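Local atomic coordinates of cysteine synthase 3 (Entamoeba histolytica, PDB entry 6KR5), a protein that catalyses, as a pyridoxal-phosphate-dependent O-acetylserine sulfhydrylase, the formation of cysteine from O-acetylserine and sulfide. Residues C50-P53 with K58-V61; P53-K58 with G310-S315; V128-T133 with P137-K142; E144-I147 with K153-P156. All coordinates share one frame; numbering follows the deposited sequence.

Interaction 1: residues C50-P53 with K58-V61; sequences CFNP and KDRV. With PLP (pyridoxal-5'-phosphate), chain D.
Asn52 and Asp59 run past each other in opposite directions where the loop comes back alongside the first turn of helix 58-72. Take Asp59 outward from its backbone. Its CB lies 3.7 Å from CB of Asn52, and one bond further out CG is still 3.6 Å from that same Asn52 CB. With CG beside the backbone N (chi1 -77°), the carboxylate is carried on toward Pro53, where OD2 sits 3.2 Å from Pro53 CG. Pro53 N is equally near but has no hydrogen to give. OD2 is satisfied instead by Met54 N and by NE2 of Gln95, on helix 88-100; two donors thus grip one buried oxygen. The amide of Asn52 is turned 44° from the carboxylate plane and looks to other partners, OD1 taking Gly22 N and ND2 reaching Glu49. Arg60 comes up beside this amide obliquely, its guanidinium salt-bridged to Glu49 and Glu175. Lys58 leaves in the other direction, its NZ bonded to PLP C4A at 1.3 Å, consistent with this family's internal aldimine; the retained O4A, with its short distances, is doubtful. This is the Schiff-base lysine expected of a PLP enzyme, here in the cysteine synthase fold.

Interaction 2: residues P53-K58 with G310-S315; sequences PMSSVK and GERYLS. With PLP (pyridoxal-5'-phosphate), chain D.
Arg312 spans the distance to the backbone of Met54: even the closest CA pair, Ser55 and Arg312, is 9.0 Å apart, so the side chain does the joining. The tight part is the guanidinium. Its NH2 gives a hydrogen to Met54 O at 2.8 Å (154° at the hydrogen), and NH1 adds a weak second bond at 3.2 Å to the same Met54 O. That oxygen lies in the guanidinium plane, while NH2 stands above the carbonyl plane rather than on a lone pair. Met54, bent at chi2 and chi3, crosses the arginine at about a right angle and brings CE 3.9 Å from Arg312 NH2. CB of Ser55 and CB of Ser56 approach the group obliquely. Two further anchors fix its rotation: Glu311 of the second subunit forms a salt bridge with it, and Asn88, which also binds the cofactor, takes NH1. Beyond Arg312 the segment parts from the loop; Tyr313 OH is hydrogen-bonded to Asp308 and merely touches the methyl PLP C2A at 3.6 Å, and Ser315, at the exposed end, has its OG bonded to Glu115. The closely held end lies between the PLP pocket of its own subunit and the dimer interface, Ser56 OG capping Lys58 N.

Interaction 3: residues V128-T133 with P137-K142; sequences VLSDGT and PGAIAK
Ser130 and Ala139 mark the closest backbone approach, with CA atoms 5.4 Å apart, where strand 128-130 gives way to the chain that turns back into helix 137-142. The axes of these short pieces come within 8.0 Å, and their directions differ by 131°, so the helix runs back obliquely over the strand it has just left. Ser130 fills the near end of this junction. Its OG is held between the backbone N and the carbonyl carbon (chi1 45°), a torsion that lays the oxygen against the helix, 3.3 Å from Ala139 CA. Ala139 N is close as well, but the angle is too poor for a hydrogen bond, and the hydroxyl makes a weak hydrogen bond to Met108 O on the adjacent strand. CB of Ser130 faces the same turn, 3.6 Å from Gly138 O. One turn further on, Lys142 lies across Val128 at about a right angle. The bend at chi2 folds its aliphatic chain round the valine methyl, so that Lys142 CG and Lys142 CE are each 3.7 Å from Val128 CG1, while the ammonium end goes on toward Glu145 in a long, weak ion pair. Val107 of strand 104-109 touches both Val128 and Lys142. This is the first half of a beta-alpha-beta crossover, in which the helix is returned over the parallel sheet directly from strand 126-130, one of its two edge strands within the chain.

Interaction 4: residues E144-I147 with K153-P156; sequences EELI and KYFP
Tyr154 gives up more surface here than any other residue, followed by Ile147 and Leu146; between them they pack the end of a helix on the short strand that follows it. The tyrosine ring comes up to the helix with CG beside its own backbone N (chi1 -73°). This places CE2 4.0 Å from Leu146 CB and CD2 the same 4.0 Å from Leu146 O, which meets the ring obliquely. No hydrogen bond crosses the contact: it is held by apolar side chains, and the main chains stay apart, the nearest CA pair, Ile147 and Tyr154, being 6.8 Å from each other. Ile147 works through its far methyl. CG1 stands beside the backbone N and chi2 is -85°, which swings CD1 out to the strand, where it lies 4.4 Å from Tyr154 CB and 4.2 Å from Pro156 CB. CD1 thereby touches both Tyr154 and Pro156, the strand residues whose CB bonds point to the helix. The side chains of Ile147 and Pro156 cross at roughly a right angle. Beyond the pair of segments, the Tyr154 ring also meets that of His150, their planes about 50° apart. Leu146 and Ile147 both continue onto Ile82 of strand 80-84, and Leu146 reaches Val107 of strand 104-109. Phe155 points the other way, to Ile65 and Ala69, leaving strand 154-156 between helix 135-149 and helix 58-72.

In the fold
The four contacts form two groups. Interactions 1 and 2 share Pro53 and Lys58, have centres 9 Å apart and meet where Asp59 OD2 lies 2.7 Å from Met54 N; both touch the cofactor and the second subunit. Interactions 3 and 4 use successive parts of helix 135-149, with centres 14 Å apart, and join through Val128 CG1, 3.8 Å from Leu146 CD1. Together they outline the crossover from one outermost strand of the four-stranded parallel sheet to the other. The centres of interactions 1 and 4 are 25 Å apart, their nearest atoms about 9 Å, and helix 58-72 reaches Phe155 of interaction 4.

Interaction 1: residues C50-P53 with K58-V61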
loop_
_atom_site.group_PDB
_atom_site.type_symbol
_atom_site.label_atom_id
_atom_site.label_comp_id
_atom_site.label_asym_id
_atom_site.label_seq_id
_atom_site.Cartn_x
_atom_site.Cartn_y
_atom_site.Cartn_z
ATOM N N CYS B 50 -1.365 5.312 -4.397
ATOM C CA CYS B 50 -0.868 4.171 -3.649
ATOM C C CYS B 50 -1.880 3.653 -2.635
ATOM O O CYS B 50 -1.719 2.532 -2.131
ATOM C CB CYS B 50 0.420 4.568 -2.945
ATOM S SG CYS B 50 1.159 3.237 -2.033
ATOM N N PHE B 51 -2.921 4.431 -2.324
ATOM C CA PHE B 51 -3.924 3.986 -1.366
ATOM C C PHE B 51 -4.934 3.010 -1.960
ATOM O O PHE B 51 -5.757 2.472 -1.215
ATOM C CB PHE B 51 -4.642 5.192 -0.755
ATOM C CG PHE B 51 -3.931 5.767 0.437
ATOM C CD1 PHE B 51 -2.783 6.504 0.271
ATOM C CD2 PHE B 51 -4.424 5.574 1.713
ATOM C CE1 PHE B 51 -2.125 7.039 1.372
ATOM C CE2 PHE B 51 -3.765 6.102 2.809
ATOM C CZ PHE B 51 -2.626 6.837 2.629
ATOM N N ASN B 52 -4.902 2.763 -3.270
ATOM C CA ASN B 52 -5.707 1.685 -3.827
ATOM C C ASN B 52 -5.267 0.343 -3.237
ATOM O O ASN B 52 -4.127 0.200 -2.775
ATOM C CB ASN B 52 -5.579 1.685 -5.346
ATOM C CG ASN B 52 -6.392 2.793 -5.988
ATOM O OD1 ASN B 52 -7.621 2.762 -5.960
ATOM N ND2 ASN B 52 -5.712 3.791 -6.545
ATOM N N PRO B 53 -6.157 -0.659 -3.218
ATOM C CA PRO B 53 -5.806 -1.936 -2.557
ATOM C C PRO B 53 -4.545 -2.600 -3.088
ATOM O O PRO B 53 -3.796 -3.199 -2.299
ATOM C CB PRO B 53 -7.048 -2.811 -2.792
ATOM C CG PRO B 53 -7.860 -2.091 -3.858
ATOM C CD PRO B 53 -7.561 -0.634 -3.661
ATOM N N LYS B 58 -3.595 1.951 -11.468
ATOM C CA LYS B 58 -4.120 0.937 -12.379
ATOM C C LYS B 58 -5.171 0.041 -11.737
ATOM O O LYS B 58 -5.859 -0.682 -12.467
ATOM C CB LYS B 58 -2.985 0.087 -12.943
ATOM C CG LYS B 58 -1.986 0.887 -13.768
ATOM C CD LYS B 58 -2.657 1.736 -14.841
ATOM C CE LYS B 58 -1.648 2.138 -15.893
ATOM N NZ LYS B 58 -1.229 3.543 -15.636
ATOM N N ASP B 59 -5.328 0.066 -10.413
ATOM C CA ASP B 59 -6.490 -0.589 -9.816
ATOM C C ASP B 59 -7.773 -0.067 -10.446
ATOM O O ASP B 59 -8.702 -0.833 -10.732
ATOM C CB ASP B 59 -6.547 -0.335 -8.307
ATOM C CG ASP B 59 -5.572 -1.172 -7.511
ATOM O OD1 ASP B 59 -4.487 -1.506 -8.018
ATOM O OD2 ASP B 59 -5.907 -1.474 -6.343
ATOM N N ARG B 60 -7.842 1.253 -10.654
ATOM C CA ARG B 60 -9.039 1.841 -11.242
ATOM C C ARG B 60 -9.216 1.391 -12.677
ATOM O O ARG B 60 -10.345 1.129 -13.119
ATOM C CB ARG B 60 -8.951 3.363 -11.217
ATOM C CG ARG B 60 -8.791 4.003 -9.854
ATOM C CD ARG B 60 -8.673 5.496 -10.079
ATOM N NE ARG B 60 -8.332 6.263 -8.889
ATOM C CZ ARG B 60 -9.210 6.893 -8.117
ATOM N NH1 ARG B 60 -10.515 6.826 -8.359
ATOM N NH2 ARG B 60 -8.776 7.612 -7.095
ATOM N N VAL B 61 -8.104 1.313 -13.407
ATOM C CA VAL B 61 -8.121 1.039 -14.838
ATOM C C VAL B 61 -8.478 -0.417 -15.090
ATOM O O VAL B 61 -9.345 -0.725 -15.917
ATOM C CB VAL B 61 -6.762 1.398 -15.460
ATOM C CG1 VAL B 61 -6.691 0.935 -16.925
ATOM C CG2 VAL B 61 -6.479 2.903 -15.310
HETATM N N1 PLP D . 3.061 5.899 -13.291
HETATM C C2 PLP D . 2.758 4.597 -12.999
HETATM C C2A PLP D . 3.562 3.898 -11.948
HETATM C C3 PLP D . 1.727 3.962 -13.668
HETATM O O3 PLP D . 1.445 2.660 -13.364
HETATM C C4 PLP D . 0.998 4.648 -14.631
HETATM C C4A PLP D . -0.045 3.960 -15.436
HETATM O O4A PLP D . -0.271 2.756 -15.262
HETATM C C5 PLP D . 1.314 5.976 -14.915
HETATM C C6 PLP D . 2.349 6.583 -14.242
HETATM C C5A PLP D . 0.595 6.770 -15.983
HETATM O O4P PLP D . -0.795 6.843 -15.827
HETATM P P PLP D . -1.667 6.844 -17.171
HETATM O O1P PLP D . -1.097 7.907 -18.093
HETATM O O2P PLP D . -1.530 5.485 -17.796
HETATM O O3P PLP D . -3.065 7.145 -16.768
#

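Interaction 2: residues P53-K58 with G310-S315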
loop_
_atom_site.group_PDB
_atom_site.type_symbol
_atom_site.label_atom_id
_atom_site.label_comp_id
_atom_site.label_asym_id
_atom_site.label_seq_id
_atom_site.Cartn_x
_atom_site.Cartn_y
_atom_site.Cartn_z
ATOM N N PRO B 53 -6.157 -0.659 -3.218
ATOM C CA PRO B 53 -5.806 -1.936 -2.557
ATOM C C PRO B 53 -4.545 -2.600 -3.088
ATOM O O PRO B 53 -3.796 -3.199 -2.299
ATOM C CB PRO B 53 -7.048 -2.811 -2.792
ATOM C CG PRO B 53 -7.860 -2.091 -3.858
ATOM C CD PRO B 53 -7.561 -0.634 -3.661
ATOM N N MET B 54 -4.278 -2.529 -4.396
ATOM C CA MET B 54 -3.004 -3.004 -4.917
ATOM C C MET B 54 -2.090 -1.843 -5.300
ATOM O O MET B 54 -1.145 -2.014 -6.076
ATOM C CB MET B 54 -3.217 -3.983 -6.073
ATOM C CG MET B 54 -3.534 -5.411 -5.592
ATOM S SD MET B 54 -2.397 -6.077 -4.341
ATOM C CE MET B 54 -0.853 -5.953 -5.236
ATOM N N SER B 55 -2.353 -0.668 -4.731
ATOM C CA SER B 55 -1.351 0.380 -4.529
ATOM C C SER B 55 -0.906 1.066 -5.812
ATOM O O SER B 55 0.203 1.610 -5.875
ATOM C CB SER B 55 -0.138 -0.166 -3.774
ATOM O OG SER B 55 -0.576 -0.714 -2.543
ATOM N N SER B 56 -1.757 1.103 -6.834
ATOM C CA SER B 56 -1.474 1.983 -7.956
ATOM C C SER B 56 -2.770 2.432 -8.600
ATOM O O SER B 56 -3.836 1.854 -8.387
ATOM C CB SER B 56 -0.579 1.325 -9.010
ATOM O OG SER B 56 -1.361 0.659 -9.999
ATOM N N VAL B 57 -2.643 3.488 -9.405
ATOM C CA VAL B 57 -3.767 4.017 -10.168
ATOM C C VAL B 57 -4.378 2.957 -11.072
ATOM O O VAL B 57 -5.566 3.033 -11.415
ATOM C CB VAL B 57 -3.273 5.244 -10.958
ATOM C CG1 VAL B 57 -2.231 4.838 -11.977
ATOM C CG2 VAL B 57 -4.429 5.976 -11.606
ATOM N N LYS B 58 -3.595 1.951 -11.468
ATOM C CA LYS B 58 -4.120 0.937 -12.379
ATOM C C LYS B 58 -5.171 0.041 -11.737
ATOM O O LYS B 58 -5.859 -0.682 -12.467
ATOM C CB LYS B 58 -2.985 0.087 -12.943
ATOM C CG LYS B 58 -1.986 0.887 -13.768
ATOM C CD LYS B 58 -2.657 1.736 -14.841
ATOM C CE LYS B 58 -1.648 2.138 -15.893
ATOM N NZ LYS B 58 -1.229 3.543 -15.636
ATOM N N GLY B 310 6.797 3.928 -3.677
ATOM C CA GLY B 310 8.201 3.625 -3.857
ATOM C C GLY B 310 8.585 2.216 -3.463
ATOM O O GLY B 310 9.604 1.712 -3.946
ATOM N N GLU B 311 7.785 1.562 -2.610
ATOM C CA GLU B 311 8.099 0.196 -2.204
ATOM C C GLU B 311 8.151 -0.744 -3.401
ATOM O O GLU B 311 8.876 -1.746 -3.377
ATOM C CB GLU B 311 7.073 -0.297 -1.180
ATOM C CG GLU B 311 7.387 -1.690 -0.635
ATOM C CD GLU B 311 6.469 -2.126 0.491
ATOM O OE1 GLU B 311 5.485 -1.414 0.783
ATOM O OE2 GLU B 311 6.745 -3.190 1.083
ATOM N N ARG B 312 7.406 -0.433 -4.457
ATOM C CA ARG B 312 7.428 -1.209 -5.692
ATOM C C ARG B 312 8.737 -1.055 -6.466
ATOM O O ARG B 312 8.919 -1.729 -7.488
ATOM C CB ARG B 312 6.232 -0.799 -6.558
ATOM C CG ARG B 312 5.794 -1.826 -7.602
ATOM C CD ARG B 312 4.304 -1.718 -7.912
ATOM N NE ARG B 312 3.497 -2.355 -6.879
ATOM C CZ ARG B 312 2.170 -2.302 -6.839
ATOM N NH1 ARG B 312 1.504 -1.640 -7.782
ATOM N NH2 ARG B 312 1.513 -2.897 -5.855
ATOM N N TYR B 313 9.664 -0.209 -5.996
ATOM C CA TYR B 313 10.910 0.068 -6.698
ATOM C C TYR B 313 12.137 -0.225 -5.847
ATOM O O TYR B 313 13.225 0.256 -6.164
ATOM C CB TYR B 313 10.929 1.518 -7.185
ATOM C CG TYR B 313 9.749 1.755 -8.078
ATOM C CD1 TYR B 313 9.786 1.390 -9.412
ATOM C CD2 TYR B 313 8.568 2.262 -7.563
ATOM C CE1 TYR B 313 8.682 1.553 -10.214
ATOM C CE2 TYR B 313 7.467 2.438 -8.356
ATOM C CZ TYR B 313 7.527 2.077 -9.678
ATOM O OH TYR B 313 6.424 2.245 -10.475
ATOM N N LEU B 314 11.990 -1.022 -4.786
ATOM C CA LEU B 314 13.142 -1.332 -3.942
ATOM C C LEU B 314 14.178 -2.173 -4.672
ATOM O O LEU B 314 15.350 -2.176 -4.278
ATOM C CB LEU B 314 12.687 -2.058 -2.681
ATOM C CG LEU B 314 11.744 -1.279 -1.778
ATOM C CD1 LEU B 314 11.305 -2.180 -0.629
ATOM C CD2 LEU B 314 12.413 -0.025 -1.256
ATOM N N SER B 315 13.774 -2.880 -5.725
ATOM C CA SER B 315 14.691 -3.657 -6.542
ATOM C C SER B 315 15.548 -2.795 -7.460
ATOM O O SER B 315 16.462 -3.323 -8.101
ATOM C CB SER B 315 13.898 -4.671 -7.371
ATOM O OG SER B 315 12.848 -4.027 -8.077
HETATM N N1 PLP D . 3.061 5.899 -13.291
HETATM C C2 PLP D . 2.758 4.597 -12.999
HETATM C C2A PLP D . 3.562 3.898 -11.948
HETATM C C3 PLP D . 1.727 3.962 -13.668
HETATM O O3 PLP D . 1.445 2.660 -13.364
HETATM C C4 PLP D . 0.998 4.648 -14.631
HETATM C C4A PLP D . -0.045 3.960 -15.436
HETATM O O4A PLP D . -0.271 2.756 -15.262
HETATM C C5 PLP D . 1.314 5.976 -14.915
HETATM C C6 PLP D . 2.349 6.583 -14.242
HETATM C C5A PLP D . 0.595 6.770 -15.983
HETATM O O4P PLP D . -0.795 6.843 -15.827
HETATM P P PLP D . -1.667 6.844 -17.171
HETATM O O1P PLP D . -1.097 7.907 -18.093
HETATM O O2P PLP D . -1.530 5.485 -17.796
HETATM O O3P PLP D . -3.065 7.145 -16.768
#

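Interaction 3: residues V128-T133 with P137-K142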
loop_
_atom_site.group_PDB
_atom_site.type_symbol
_atom_site.label_atom_id
_atom_site.label_comp_id
_atom_site.label_asym_id
_atom_site.label_seq_id
_atom_site.Cartn_x
_atom_site.Cartn_y
_atom_site.Cartn_z
ATOM N N VAL B 128 2.274 -15.583 -19.575
ATOM C CA VAL B 128 2.821 -16.022 -20.847
ATOM C C VAL B 128 4.164 -15.323 -20.972
ATOM O O VAL B 128 4.227 -14.132 -21.294
ATOM C CB VAL B 128 1.890 -15.700 -22.020
ATOM C CG1 VAL B 128 2.509 -16.176 -23.318
ATOM C CG2 VAL B 128 0.547 -16.381 -21.806
ATOM N N LEU B 129 5.237 -16.057 -20.676
ATOM C CA LEU B 129 6.582 -15.499 -20.596
ATOM C C LEU B 129 7.291 -15.749 -21.916
ATOM O O LEU B 129 7.658 -16.888 -22.224
ATOM C CB LEU B 129 7.369 -16.129 -19.451
ATOM C CG LEU B 129 6.765 -15.998 -18.061
ATOM C CD1 LEU B 129 7.689 -16.642 -17.028
ATOM C CD2 LEU B 129 6.535 -14.531 -17.750
ATOM N N SER B 130 7.483 -14.689 -22.692
ATOM C CA SER B 130 8.290 -14.797 -23.893
ATOM C C SER B 130 9.774 -14.836 -23.524
ATOM O O SER B 130 10.163 -14.589 -22.377
ATOM C CB SER B 130 7.994 -13.636 -24.838
ATOM O OG SER B 130 7.937 -12.411 -24.131
ATOM N N ASP B 131 10.608 -15.159 -24.514
ATOM C CA ASP B 131 12.035 -15.347 -24.262
ATOM C C ASP B 131 12.653 -14.070 -23.709
ATOM O O ASP B 131 12.515 -12.994 -24.300
ATOM C CB ASP B 131 12.759 -15.750 -25.548
ATOM C CG ASP B 131 12.269 -17.071 -26.120
ATOM O OD1 ASP B 131 11.641 -17.862 -25.383
ATOM O OD2 ASP B 131 12.516 -17.316 -27.322
ATOM N N GLY B 132 13.340 -14.191 -22.570
ATOM C CA GLY B 132 13.999 -13.029 -21.995
ATOM C C GLY B 132 14.946 -12.352 -22.969
ATOM O O GLY B 132 14.997 -11.122 -23.046
ATOM N N THR B 133 15.691 -13.148 -23.745
ATOM C CA THR B 133 16.632 -12.580 -24.705
ATOM C C THR B 133 15.955 -11.717 -25.767
ATOM O O THR B 133 16.638 -10.923 -26.424
ATOM C CB THR B 133 17.436 -13.687 -25.399
ATOM O OG1 THR B 133 16.547 -14.584 -26.077
ATOM C CG2 THR B 133 18.292 -14.463 -24.398
ATOM N N PRO B 137 9.804 -6.570 -27.634
ATOM C CA PRO B 137 9.385 -7.029 -28.968
ATOM C C PRO B 137 8.994 -8.497 -28.994
ATOM O O PRO B 137 8.036 -8.867 -29.681
ATOM C CB PRO B 137 10.620 -6.745 -29.831
ATOM C CG PRO B 137 11.257 -5.584 -29.181
ATOM C CD PRO B 137 11.050 -5.782 -27.701
ATOM N N GLY B 138 9.704 -9.344 -28.245
ATOM C CA GLY B 138 9.294 -10.734 -28.139
ATOM C C GLY B 138 7.947 -10.891 -27.457
ATOM O O GLY B 138 7.163 -11.776 -27.810
ATOM N N ALA B 139 7.656 -10.031 -26.476
ATOM C CA ALA B 139 6.365 -10.101 -25.799
ATOM C C ALA B 139 5.240 -9.631 -26.711
ATOM O O ALA B 139 4.184 -10.270 -26.776
ATOM C CB ALA B 139 6.396 -9.278 -24.510
ATOM N N ILE B 140 5.447 -8.518 -27.424
ATOM C CA ILE B 140 4.454 -8.063 -28.395
ATOM C C ILE B 140 4.224 -9.133 -29.452
ATOM O O ILE B 140 3.080 -9.419 -29.832
ATOM C CB ILE B 140 4.887 -6.728 -29.032
ATOM C CG1 ILE B 140 4.992 -5.624 -27.976
ATOM C CG2 ILE B 140 3.922 -6.336 -30.147
ATOM C CD1 ILE B 140 3.682 -4.911 -27.679
ATOM N N ALA B 141 5.306 -9.756 -29.931
ATOM C CA ALA B 141 5.169 -10.804 -30.939
ATOM C C ALA B 141 4.361 -11.982 -30.407
ATOM O O ALA B 141 3.486 -12.512 -31.103
ATOM C CB ALA B 141 6.547 -11.269 -31.409
ATOM N N LYS B 142 4.640 -12.409 -29.173
ATOM C CA LYS B 142 3.898 -13.524 -28.595
ATOM C C LYS B 142 2.442 -13.149 -28.354
ATOM O O LYS B 142 1.544 -13.980 -28.527
ATOM C CB LYS B 142 4.563 -13.974 -27.291
ATOM C CG LYS B 142 3.839 -15.110 -26.590
ATOM C CD LYS B 142 3.851 -16.375 -27.433
ATOM C CE LYS B 142 3.174 -17.524 -26.707
ATOM N NZ LYS B 142 3.027 -18.729 -27.572
#

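Interaction 4: residues E144-I147 with K153-P156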
loop_
_atom_site.group_PDB
_atom_site.type_symbol
_atom_site.label_atom_id
_atom_site.label_comp_id
_atom_site.label_asym_id
_atom_site.label_seq_id
_atom_site.Cartn_x
_atom_site.Cartn_y
_atom_site.Cartn_z
ATOM N N GLU B 144 0.565 -10.936 -30.100
ATOM C CA GLU B 144 -0.154 -10.906 -31.373
ATOM C C GLU B 144 -0.426 -12.314 -31.881
ATOM O O GLU B 144 -1.504 -12.589 -32.420
ATOM C CB GLU B 144 0.637 -10.108 -32.409
ATOM C CG GLU B 144 0.813 -8.633 -32.086
ATOM C CD GLU B 144 -0.496 -7.862 -32.089
ATOM O OE1 GLU B 144 -1.502 -8.384 -32.614
ATOM O OE2 GLU B 144 -0.520 -6.726 -31.564
ATOM N N GLU B 145 0.542 -13.217 -31.717
ATOM C CA GLU B 145 0.332 -14.609 -32.090
ATOM C C GLU B 145 -0.825 -15.217 -31.309
ATOM O O GLU B 145 -1.641 -15.958 -31.868
ATOM C CB GLU B 145 1.619 -15.404 -31.867
ATOM C CG GLU B 145 1.458 -16.910 -31.934
ATOM C CD GLU B 145 2.792 -17.626 -32.031
ATOM O OE1 GLU B 145 3.550 -17.345 -32.984
ATOM O OE2 GLU B 145 3.083 -18.469 -31.158
ATOM N N LEU B 146 -0.926 -14.895 -30.017
ATOM C CA LEU B 146 -1.997 -15.449 -29.195
ATOM C C LEU B 146 -3.359 -14.909 -29.614
ATOM O O LEU B 146 -4.336 -15.662 -29.678
ATOM C CB LEU B 146 -1.734 -15.139 -27.724
ATOM C CG LEU B 146 -0.725 -16.036 -27.015
ATOM C CD1 LEU B 146 -0.445 -15.498 -25.617
ATOM C CD2 LEU B 146 -1.234 -17.460 -26.947
ATOM N N ILE B 147 -3.444 -13.605 -29.888
ATOM C CA ILE B 147 -4.709 -13.003 -30.300
ATOM C C ILE B 147 -5.194 -13.616 -31.607
ATOM O O ILE B 147 -6.401 -13.804 -31.814
ATOM C CB ILE B 147 -4.557 -11.474 -30.409
ATOM C CG1 ILE B 147 -4.316 -10.868 -29.030
ATOM C CG2 ILE B 147 -5.781 -10.844 -31.061
ATOM C CD1 ILE B 147 -5.593 -10.596 -28.267
ATOM N N LYS B 153 -11.969 -16.081 -28.035
ATOM C CA LYS B 153 -11.839 -16.435 -26.629
ATOM C C LYS B 153 -11.224 -15.312 -25.806
ATOM O O LYS B 153 -11.558 -15.161 -24.624
ATOM C CB LYS B 153 -10.996 -17.701 -26.494
ATOM C CG LYS B 153 -10.816 -18.196 -25.075
ATOM C CD LYS B 153 -9.746 -19.277 -25.034
ATOM C CE LYS B 153 -9.948 -20.214 -23.865
ATOM N NZ LYS B 153 -9.237 -21.509 -24.067
ATOM N N TYR B 154 -10.342 -14.515 -26.393
ATOM C CA TYR B 154 -9.617 -13.515 -25.620
ATOM C C TYR B 154 -10.264 -12.143 -25.745
ATOM O O TYR B 154 -10.622 -11.698 -26.844
ATOM C CB TYR B 154 -8.157 -13.430 -26.060
ATOM C CG TYR B 154 -7.292 -14.596 -25.636
ATOM C CD1 TYR B 154 -7.720 -15.494 -24.671
ATOM C CD2 TYR B 154 -6.034 -14.791 -26.196
ATOM C CE1 TYR B 154 -6.925 -16.561 -24.283
ATOM C CE2 TYR B 154 -5.231 -15.849 -25.809
ATOM C CZ TYR B 154 -5.684 -16.731 -24.856
ATOM O OH TYR B 154 -4.891 -17.787 -24.476
ATOM N N PHE B 155 -10.387 -11.466 -24.605
ATOM C CA PHE B 155 -10.763 -10.063 -24.572
ATOM C C PHE B 155 -9.506 -9.236 -24.352
ATOM O O PHE B 155 -8.869 -9.371 -23.298
ATOM C CB PHE B 155 -11.775 -9.792 -23.467
ATOM C CG PHE B 155 -12.018 -8.330 -23.226
ATOM C CD1 PHE B 155 -12.884 -7.618 -24.044
ATOM C CD2 PHE B 155 -11.373 -7.661 -22.202
ATOM C CE1 PHE B 155 -13.104 -6.267 -23.832
ATOM C CE2 PHE B 155 -11.592 -6.313 -21.990
ATOM C CZ PHE B 155 -12.452 -5.615 -22.809
ATOM N N PRO B 156 -9.099 -8.399 -25.304
ATOM C CA PRO B 156 -7.874 -7.605 -25.133
ATOM C C PRO B 156 -8.151 -6.352 -24.309
ATOM O O PRO B 156 -9.076 -5.590 -24.606
ATOM C CB PRO B 156 -7.475 -7.252 -26.572
ATOM C CG PRO B 156 -8.754 -7.269 -27.325
ATOM C CD PRO B 156 -9.677 -8.263 -26.653
#